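Local coordinates for GCN5-related N-acetyltransferase (Streptococcus suis, PDB 3G3S), which probably transfers an acetyl group from acetyl-coenzyme A to an amine acceptor, as other members of the GCN5-related N-acetyltransferase family do, at residues 99-105 and 218-224; 16-21 and 53-57. All blocks are in the same frame, centred on the assembly; numbering follows the deposited sequence.

Interaction 1 (99-105 and 218-224); sequences RYATKKD and YPSWDAH. With CAC (cacodylate ion), chain D; EDO (1,2-ethanediol), chain F.
An antiparallel strand pairing in the middle of the mixed sheet joins Tyr100 to Ala223: Tyr100 N bonds Ala223 O at 2.9 Å, and Ala223 N bonds Tyr100 O at 2.8 Å. Arg99 bends back at chi3 (57°), bringing its guanidinium to Asp222. NH2 forms a straight salt bridge to Asp222 OD2 at 3.0 Å, in the guanidinium plane but on the anti side of the carboxylate and 22° out of its plane. Tyr243 OH is shared by Arg99 NE and Asp222 OD2, while NH1 makes a weak bond to His224 ND1. Beyond Ala101 and Asp222 the two strands of this GNAT sheet draw apart, side chains and water replacing backbone pairing. Thr102 OG1 bonds Trp221 O at 2.7 Å. Lys104 crosses the Tyr218 side chain at about a right angle, CD against CE2, and carries NZ to Ser220 OG at 2.7 Å; that hydroxyl also meets Glu186. One water links Thr102 N, Lys104 NZ and Asp222 OD1, and a second joins Thr102 OG1, Lys104 NZ, Trp221 N and Tyr218 OH, which also bonds Thr106. A cacodylate ion, probably from the crystallisation liquor, sets C1 over the Trp221 ring, and its O1 accepts a bond from His224 N.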
ATOM      1  N   ARG A  99       0.221 -22.889 -16.490  1.00 26.31           N
ATOM      2  CA  ARG A  99      -0.217 -21.530 -16.762  1.00 25.66           C
ATOM      3  C   ARG A  99       1.035 -20.800 -17.212  1.00 26.03           C
ATOM      4  O   ARG A  99       2.149 -21.315 -17.048  1.00 22.63           O
ATOM      5  CB  ARG A  99      -0.837 -20.873 -15.538  1.00 24.15           C
ATOM      6  CG  ARG A  99      -2.220 -21.416 -15.190  1.00 20.46           C
ATOM      7  CD  ARG A  99      -2.795 -20.767 -13.924  1.00 24.05           C
ATOM      8  NE  ARG A  99      -2.876 -19.304 -14.006  1.00 25.73           N
ATOM      9  CZ  ARG A  99      -3.961 -18.605 -14.275  1.00 27.61           C
ATOM     10  NH1 ARG A  99      -5.112 -19.190 -14.543  1.00 25.04           N
ATOM     11  NH2 ARG A  99      -3.895 -17.293 -14.292  1.00 32.54           N
ATOM     12  N   TYR A 100       0.836 -19.619 -17.801  1.00 24.89           N
ATOM     13  CA  TYR A 100       1.931 -18.858 -18.383  1.00 23.83           C
ATOM     14  C   TYR A 100       1.942 -17.427 -17.853  1.00 22.40           C
ATOM     15  O   TYR A 100       1.037 -16.643 -18.112  1.00 24.32           O
ATOM     16  CB  TYR A 100       1.827 -18.896 -19.931  1.00 25.03           C
ATOM     17  CG  TYR A 100       1.824 -20.338 -20.449  1.00 21.88           C
ATOM     18  CD1 TYR A 100       0.642 -21.046 -20.527  1.00 22.61           C
ATOM     19  CD2 TYR A 100       3.012 -21.001 -20.816  1.00 19.74           C
ATOM     20  CE1 TYR A 100       0.603 -22.374 -20.949  1.00 27.80           C
ATOM     21  CE2 TYR A 100       2.976 -22.338 -21.252  1.00 24.31           C
ATOM     22  CZ  TYR A 100       1.761 -23.011 -21.296  1.00 25.39           C
ATOM     23  OH  TYR A 100       1.665 -24.299 -21.730  1.00 30.51           O
ATOM     24  N   ALA A 101       2.996 -17.107 -17.113  1.00 20.88           N
ATOM     25  CA  ALA A 101       3.183 -15.800 -16.572  1.00 19.47           C
ATOM     26  C   ALA A 101       3.742 -14.934 -17.700  1.00 19.85           C
ATOM     27  O   ALA A 101       4.446 -15.431 -18.559  1.00 22.96           O
ATOM     28  CB  ALA A 101       4.169 -15.855 -15.451  1.00 19.70           C
ATOM     29  N   THR A 102       3.455 -13.656 -17.641  1.00 22.56           N
ATOM     30  CA  THR A 102       3.999 -12.704 -18.616  1.00 24.13           C
ATOM     31  C   THR A 102       4.852 -11.688 -17.856  1.00 26.06           C
ATOM     32  O   THR A 102       4.715 -11.511 -16.647  1.00 26.42           O
ATOM     33  CB  THR A 102       2.876 -12.016 -19.442  1.00 22.84           C
ATOM     34  OG1 THR A 102       2.116 -11.119 -18.618  1.00 22.67           O
ATOM     35  CG2 THR A 102       1.945 -13.072 -20.100  1.00 27.57           C
ATOM     36  N   LYS A 103       5.762 -11.040 -18.585  1.00 27.36           N
ATOM     37  CA  LYS A 103       6.641 -10.043 -18.021  1.00 26.16           C
ATOM     38  C   LYS A 103       5.788  -8.858 -17.635  1.00 25.70           C
ATOM     39  O   LYS A 103       4.815  -8.550 -18.323  1.00 27.07           O
ATOM     40  CB  LYS A 103       7.720  -9.647 -19.036  1.00 26.94           C
ATOM     41  CG  LYS A 103       8.655 -10.790 -19.362  1.00 33.32           C
ATOM     42  CD  LYS A 103       9.880 -10.345 -20.163  1.00 38.38           C
ATOM     43  CE  LYS A 103      10.778 -11.546 -20.466  1.00 46.79           C
ATOM     44  NZ  LYS A 103      11.981 -11.193 -21.270  1.00 55.10           N
ATOM     45  N   LYS A 104       6.144  -8.205 -16.531  1.00 26.97           N
ATOM     46  CA  LYS A 104       5.414  -7.043 -16.038  1.00 26.48           C
ATOM     47  C   LYS A 104       5.944  -5.696 -16.520  1.00 26.78           C
ATOM     48  O   LYS A 104       5.491  -4.667 -16.029  1.00 30.23           O
ATOM     49  CB  LYS A 104       5.380  -7.058 -14.512  1.00 25.53           C
ATOM     50  CG  LYS A 104       4.798  -8.364 -13.929  1.00 23.61           C
ATOM     51  CD  LYS A 104       3.429  -8.652 -14.500  1.00 22.08           C
ATOM     52  CE  LYS A 104       2.893 -10.044 -14.155  1.00 21.38           C
ATOM     53  NZ  LYS A 104       1.674 -10.318 -15.015  1.00 16.80           N
ATOM     54  N   ASP A 105       6.870  -5.701 -17.471  1.00 31.20           N
ATOM     55  CA  ASP A 105       7.466  -4.455 -18.029  1.00 32.27           C
ATOM     56  C   ASP A 105       7.016  -4.171 -19.466  1.00 33.21           C
ATOM     57  O   ASP A 105       7.763  -3.598 -20.283  1.00 34.07           O
ATOM     58  CB  ASP A 105       9.000  -4.553 -17.991  1.00 31.95           C
ATOM     59  CG  ASP A 105       9.533  -5.710 -18.808  1.00 36.10           C
ATOM     60  OD1 ASP A 105       8.731  -6.440 -19.426  1.00 43.03           O
ATOM     61  OD2 ASP A 105      10.768  -5.900 -18.823  1.00 54.32           O
ATOM     62  N   TYR A 218      -1.321  -0.416 -14.384  1.00 27.41           N
ATOM     63  CA  TYR A 218      -0.696  -1.466 -15.178  1.00 25.11           C
ATOM     64  C   TYR A 218      -1.706  -2.586 -15.373  1.00 26.38           C
ATOM     65  O   TYR A 218      -2.270  -3.085 -14.376  1.00 23.42           O
ATOM     66  CB  TYR A 218       0.560  -2.040 -14.532  1.00 26.85           C
ATOM     67  CG  TYR A 218       1.103  -3.190 -15.331  1.00 27.38           C
ATOM     68  CD1 TYR A 218       1.700  -2.968 -16.560  1.00 24.16           C
ATOM     69  CD2 TYR A 218       0.980  -4.519 -14.897  1.00 27.02           C
ATOM     70  CE1 TYR A 218       2.172  -4.009 -17.336  1.00 24.59           C
ATOM     71  CE2 TYR A 218       1.472  -5.571 -15.675  1.00 27.11           C
ATOM     72  CZ  TYR A 218       2.071  -5.292 -16.906  1.00 21.89           C
ATOM     73  OH  TYR A 218       2.559  -6.296 -17.697  1.00 27.83           O
ATOM     74  N   PRO A 219      -2.018  -2.941 -16.636  1.00 24.18           N
ATOM     75  CA  PRO A 219      -2.914  -4.051 -16.927  1.00 23.22           C
ATOM     76  C   PRO A 219      -2.144  -5.362 -17.004  1.00 24.07           C
ATOM     77  O   PRO A 219      -1.457  -5.653 -17.976  1.00 23.08           O
ATOM     78  CB  PRO A 219      -3.505  -3.669 -18.284  1.00 27.41           C
ATOM     79  CG  PRO A 219      -2.432  -2.853 -18.934  1.00 24.75           C
ATOM     80  CD  PRO A 219      -1.587  -2.252 -17.875  1.00 25.39           C
ATOM     81  N   SER A 220      -2.226  -6.158 -15.942  1.00 20.39           N
ATOM     82  CA  SER A 220      -1.502  -7.442 -15.913  1.00 21.18           C
ATOM     83  C   SER A 220      -2.208  -8.586 -16.605  1.00 20.19           C
ATOM     84  O   SER A 220      -3.449  -8.689 -16.543  1.00 25.10           O
ATOM     85  CB  SER A 220      -1.300  -7.887 -14.450  1.00 19.43           C
ATOM     86  OG  SER A 220      -0.723  -9.165 -14.389  1.00 21.78           O
ATOM     87  N   TRP A 221      -1.428  -9.478 -17.203  1.00 17.26           N
ATOM     88  CA  TRP A 221      -1.957 -10.699 -17.823  1.00 22.23           C
ATOM     89  C   TRP A 221      -1.229 -11.930 -17.280  1.00 22.89           C
ATOM     90  O   TRP A 221       0.008 -11.988 -17.260  1.00 23.41           O
ATOM     91  CB  TRP A 221      -1.783 -10.659 -19.332  1.00 23.39           C
ATOM     92  CG  TRP A 221      -2.607 -11.633 -20.104  1.00 25.46           C
ATOM     93  CD1 TRP A 221      -2.413 -12.980 -20.219  1.00 22.80           C
ATOM     94  CD2 TRP A 221      -3.714 -11.325 -20.942  1.00 28.44           C
ATOM     95  NE1 TRP A 221      -3.342 -13.534 -21.054  1.00 24.07           N
ATOM     96  CE2 TRP A 221      -4.158 -12.547 -21.522  1.00 23.98           C
ATOM     97  CE3 TRP A 221      -4.392 -10.141 -21.253  1.00 28.91           C
ATOM     98  CZ2 TRP A 221      -5.260 -12.618 -22.369  1.00 24.80           C
ATOM     99  CZ3 TRP A 221      -5.493 -10.214 -22.117  1.00 25.34           C
ATOM    100  CH2 TRP A 221      -5.908 -11.448 -22.662  1.00 26.33           C
ATOM    101  N   ASP A 222      -1.996 -12.916 -16.833  1.00 24.35           N
ATOM    102  CA  ASP A 222      -1.442 -14.170 -16.381  1.00 24.21           C
ATOM    103  C   ASP A 222      -2.302 -15.210 -17.115  1.00 24.40           C
ATOM    104  O   ASP A 222      -3.486 -15.360 -16.848  1.00 22.00           O
ATOM    105  CB  ASP A 222      -1.514 -14.287 -14.871  1.00 22.21           C
ATOM    106  CG  ASP A 222      -0.605 -15.328 -14.317  1.00 25.51           C
ATOM    107  OD1 ASP A 222       0.627 -15.196 -14.417  1.00 24.75           O
ATOM    108  OD2 ASP A 222      -1.145 -16.257 -13.651  1.00 21.72           O
ATOM    109  N   ALA A 223      -1.699 -15.877 -18.090  1.00 25.11           N
ATOM    110  CA  ALA A 223      -2.408 -16.742 -19.014  1.00 26.72           C
ATOM    111  C   ALA A 223      -2.804 -18.094 -18.425  1.00 27.83           C
ATOM    112  O   ALA A 223      -1.952 -18.863 -18.006  1.00 29.58           O
ATOM    113  CB  ALA A 223      -1.564 -16.940 -20.276  1.00 27.81           C
ATOM    114  N   HIS A 224      -4.096 -18.397 -18.464  1.00 26.96           N
ATOM    115  CA  HIS A 224      -4.601 -19.676 -17.979  1.00 26.89           C
ATOM    116  C   HIS A 224      -4.282 -20.819 -18.928  1.00 27.61           C
ATOM    117  O   HIS A 224      -4.202 -21.974 -18.516  1.00 26.93           O
ATOM    118  CB  HIS A 224      -6.108 -19.610 -17.776  1.00 28.46           C
ATOM    119  CG  HIS A 224      -6.685 -20.827 -17.111  1.00 32.23           C
ATOM    120  ND1 HIS A 224      -6.286 -21.257 -15.863  1.00 33.84           N
ATOM    121  CD2 HIS A 224      -7.669 -21.678 -17.504  1.00 37.48           C
ATOM    122  CE1 HIS A 224      -6.994 -22.319 -15.513  1.00 34.58           C
ATOM    123  NE2 HIS A 224      -7.842 -22.597 -16.493  1.00 34.57           N
TER
HETATM  124 AS   CAC D 250      -6.620 -14.852 -18.448  1.00 52.62          AS
HETATM  125  O1  CAC D 250      -6.005 -16.334 -19.218  1.00 41.30           O
HETATM  126  O2  CAC D 250      -6.214 -14.918 -16.754  1.00 61.74           O
HETATM  127  C1  CAC D 250      -6.063 -13.111 -19.186  1.00 34.82           C
HETATM  128  C2  CAC D 250      -8.590 -14.666 -18.576  1.00 36.94           C
HETATM  129  C1  EDO F 252      -7.443 -14.208 -13.335  1.00 42.39           C
HETATM  130  O1  EDO F 252      -7.881 -14.738 -14.591  1.00 53.44           O
HETATM  131  C2  EDO F 252      -5.953 -14.440 -13.128  1.00 33.78           C
HETATM  132  O2  EDO F 252      -5.293 -14.620 -14.388  1.00 29.51           O
HETATM  133  O   HOH W   1       2.129 -13.129 -15.047  1.00 17.98           O
HETATM  134  O   HOH W   2       1.582  -8.942 -17.259  1.00 20.64           O

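Interaction 2 (16-21 and 53-57); sequences WPETII and FGFLA
The Phe55 ring has Ile21 CG1 over one face, 3.8 Å from its centroid, and Trp16 CZ2 at its edge. Its own edge is in turn directed toward the face of Trp16 in an offset edge-to-face pair, with planes at 86° and centroids 5.7 Å apart. Ile21 CD1 lies over that indole as well, toward the rim, so one isoleucine branch fills the corner between the two rings. The far edge of the indole meets strand 52-58, where Trp16 CH2 approaches Leu56 O at 3.8 Å and CZ3 abuts Ala57 CB. With CG anti to the backbone N (chi1 -166°), Trp16 extends its indole across to the strand. Farther round Phe55, Glu18 CG touches CE2 and Ile20 CG2 touches CE1 at 3.7 Å. The other branch of Ile20 goes to Phe53: CD1 stands over that ring in a CH-pi contact, 4.2 Å from the centroid. The loop and first turn of helix 19-26, with Glu18 as N-cap residue, are thereby packed on one side of the sheet. Glu18 contributes its CB and CG methylenes here, while its carboxylate reaches toward Asp222; the contact is apolar, resting on aromatic and aliphatic surfaces and CH-pi attraction.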
ATOM      1  N   TRP A  16       8.025 -12.580  -6.267  1.00 26.70           N
ATOM      2  CA  TRP A  16       7.078 -13.437  -6.986  1.00 23.38           C
ATOM      3  C   TRP A  16       6.134 -12.465  -7.616  1.00 22.85           C
ATOM      4  O   TRP A  16       5.234 -11.978  -6.972  1.00 21.94           O
ATOM      5  CB  TRP A  16       6.377 -14.385  -5.996  1.00 22.71           C
ATOM      6  CG  TRP A  16       5.641 -15.501  -6.606  1.00 21.18           C
ATOM      7  CD1 TRP A  16       5.279 -15.667  -7.923  1.00 17.00           C
ATOM      8  CD2 TRP A  16       5.044 -16.603  -5.885  1.00 11.90           C
ATOM      9  NE1 TRP A  16       4.544 -16.822  -8.073  1.00 19.63           N
ATOM     10  CE2 TRP A  16       4.358 -17.402  -6.838  1.00 18.97           C
ATOM     11  CE3 TRP A  16       5.012 -16.965  -4.547  1.00 26.72           C
ATOM     12  CZ2 TRP A  16       3.695 -18.555  -6.495  1.00 22.87           C
ATOM     13  CZ3 TRP A  16       4.348 -18.082  -4.216  1.00 12.15           C
ATOM     14  CH2 TRP A  16       3.693 -18.879  -5.161  1.00 14.43           C
ATOM     15  N   PRO A  17       6.357 -12.127  -8.904  1.00 20.17           N
ATOM     16  CA  PRO A  17       5.577 -11.078  -9.522  1.00 20.87           C
ATOM     17  C   PRO A  17       4.155 -11.462 -10.019  1.00 23.12           C
ATOM     18  O   PRO A  17       3.822 -11.253 -11.186  1.00 24.24           O
ATOM     19  CB  PRO A  17       6.497 -10.654 -10.698  1.00 19.91           C
ATOM     20  CG  PRO A  17       7.079 -11.917 -11.168  1.00 20.66           C
ATOM     21  CD  PRO A  17       7.300 -12.741  -9.848  1.00 22.55           C
ATOM     22  N   GLU A  18       3.331 -12.034  -9.137  1.00 19.86           N
ATOM     23  CA  GLU A  18       1.939 -12.294  -9.439  1.00 21.28           C
ATOM     24  C   GLU A  18       1.113 -11.247  -8.701  1.00 21.51           C
ATOM     25  O   GLU A  18       1.138 -11.180  -7.476  1.00 18.18           O
ATOM     26  CB  GLU A  18       1.551 -13.705  -9.031  1.00 24.40           C
ATOM     27  CG  GLU A  18       2.111 -14.758  -9.953  1.00 22.57           C
ATOM     28  CD  GLU A  18       1.412 -14.845 -11.296  1.00 12.69           C
ATOM     29  OE1 GLU A  18       0.473 -14.072 -11.565  1.00 24.07           O
ATOM     30  OE2 GLU A  18       1.772 -15.779 -12.058  1.00 15.18           O
ATOM     31  N   THR A  19       0.335 -10.451  -9.437  1.00 19.74           N
ATOM     32  CA  THR A  19      -0.310  -9.299  -8.812  1.00 19.93           C
ATOM     33  C   THR A  19      -1.361  -9.648  -7.767  1.00 22.77           C
ATOM     34  O   THR A  19      -1.628  -8.847  -6.905  1.00 25.22           O
ATOM     35  CB  THR A  19      -0.875  -8.280  -9.842  1.00 22.15           C
ATOM     36  OG1 THR A  19      -2.146  -8.693 -10.331  1.00 21.65           O
ATOM     37  CG2 THR A  19       0.149  -8.033 -11.005  1.00 20.10           C
ATOM     38  N   ILE A  20      -1.942 -10.840  -7.833  1.00 23.13           N
ATOM     39  CA  ILE A  20      -2.944 -11.248  -6.843  1.00 20.02           C
ATOM     40  C   ILE A  20      -2.216 -11.478  -5.514  1.00 19.56           C
ATOM     41  O   ILE A  20      -2.805 -11.282  -4.428  1.00 24.06           O
ATOM     42  CB  ILE A  20      -3.707 -12.487  -7.311  1.00 21.51           C
ATOM     43  CG1 ILE A  20      -4.629 -12.140  -8.486  1.00 20.85           C
ATOM     44  CG2 ILE A  20      -4.527 -13.151  -6.122  1.00 15.04           C
ATOM     45  CD1 ILE A  20      -5.053 -13.319  -9.325  1.00 18.54           C
ATOM     46  N   ILE A  21      -0.967 -11.936  -5.568  1.00 18.05           N
ATOM     47  CA  ILE A  21      -0.200 -12.020  -4.319  1.00 20.34           C
ATOM     48  C   ILE A  21      -0.026 -10.581  -3.808  1.00 20.16           C
ATOM     49  O   ILE A  21      -0.194 -10.278  -2.642  1.00 17.74           O
ATOM     50  CB  ILE A  21       1.186 -12.710  -4.454  1.00 22.77           C
ATOM     51  CG1 ILE A  21       1.085 -14.117  -5.048  1.00 19.97           C
ATOM     52  CG2 ILE A  21       1.907 -12.741  -3.052  1.00 19.56           C
ATOM     53  CD1 ILE A  21       2.444 -14.725  -5.409  1.00 18.78           C
ATOM     54  N   PHE A  53      -7.861 -18.125  -6.175  1.00 20.28           N
ATOM     55  CA  PHE A  53      -6.467 -18.471  -6.283  1.00 19.14           C
ATOM     56  C   PHE A  53      -5.938 -18.675  -4.888  1.00 17.97           C
ATOM     57  O   PHE A  53      -6.262 -17.919  -3.967  1.00 21.23           O
ATOM     58  CB  PHE A  53      -5.644 -17.374  -6.934  1.00 21.24           C
ATOM     59  CG  PHE A  53      -5.718 -17.412  -8.420  1.00 19.71           C
ATOM     60  CD1 PHE A  53      -6.804 -16.859  -9.087  1.00 26.86           C
ATOM     61  CD2 PHE A  53      -4.716 -18.022  -9.156  1.00 25.98           C
ATOM     62  CE1 PHE A  53      -6.876 -16.915 -10.471  1.00 19.73           C
ATOM     63  CE2 PHE A  53      -4.790 -18.075 -10.566  1.00 24.55           C
ATOM     64  CZ  PHE A  53      -5.852 -17.531 -11.205  1.00 16.16           C
ATOM     65  N   GLY A  54      -5.038 -19.633  -4.785  1.00 19.79           N
ATOM     66  CA  GLY A  54      -4.327 -19.950  -3.556  1.00 23.24           C
ATOM     67  C   GLY A  54      -2.855 -20.003  -3.923  1.00 18.99           C
ATOM     68  O   GLY A  54      -2.425 -20.943  -4.580  1.00 19.44           O
ATOM     69  N   PHE A  55      -2.104 -18.961  -3.590  1.00 19.66           N
ATOM     70  CA  PHE A  55      -0.662 -18.951  -3.831  1.00 20.96           C
ATOM     71  C   PHE A  55       0.025 -19.409  -2.586  1.00 18.91           C
ATOM     72  O   PHE A  55      -0.097 -18.778  -1.537  1.00 22.29           O
ATOM     73  CB  PHE A  55      -0.166 -17.573  -4.199  1.00 19.97           C
ATOM     74  CG  PHE A  55      -0.650 -17.100  -5.539  1.00 17.37           C
ATOM     75  CD1 PHE A  55      -1.855 -16.426  -5.658  1.00 20.12           C
ATOM     76  CD2 PHE A  55       0.099 -17.355  -6.673  1.00 24.66           C
ATOM     77  CE1 PHE A  55      -2.278 -15.969  -6.896  1.00 22.82           C
ATOM     78  CE2 PHE A  55      -0.327 -16.907  -7.938  1.00 22.84           C
ATOM     79  CZ  PHE A  55      -1.504 -16.228  -8.043  1.00 19.83           C
ATOM     80  N   LEU A  56       0.815 -20.464  -2.725  1.00 20.22           N
ATOM     81  CA  LEU A  56       1.424 -21.135  -1.571  1.00 21.66           C
ATOM     82  C   LEU A  56       2.928 -20.927  -1.452  1.00 20.15           C
ATOM     83  O   LEU A  56       3.660 -21.409  -2.278  1.00 22.80           O
ATOM     84  CB  LEU A  56       1.129 -22.620  -1.722  1.00 19.66           C
ATOM     85  CG  LEU A  56      -0.377 -22.925  -1.704  1.00 22.17           C
ATOM     86  CD1 LEU A  56      -0.657 -24.187  -2.590  1.00 19.82           C
ATOM     87  CD2 LEU A  56      -0.849 -23.009  -0.258  1.00 21.11           C
ATOM     88  N   ALA A  57       3.385 -20.267  -0.392  1.00 22.47           N
ATOM     89  CA  ALA A  57       4.810 -19.948  -0.229  1.00 22.70           C
ATOM     90  C   ALA A  57       5.470 -20.545   1.047  1.00 21.70           C
ATOM     91  O   ALA A  57       4.801 -20.947   2.030  1.00 22.20           O
ATOM     92  CB  ALA A  57       4.988 -18.441  -0.276  1.00 20.42           C
TER

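In the fold
From the N terminus, interaction 2 comes first: after helix 2-13, it packs the start of helix 19-26 on strand 52-58, closing a loop that contains strands 31-34 and 42-48. Interaction 1 opens later and closes a longer loop of 112 residues, bringing strand 218-223 back beside strand 94-102. The two are in series, neither nested nor crossed, but adjoin in space, with centres 12 Å apart. The carboxylates of Glu18 and Asp222 come close, OE2 of the first lying 2.7 Å from OD1 of the second, and Arg99 NH2 packs on Phe53 CZ. One contact thus lies within the sheet, and the other packs a helix start on its face.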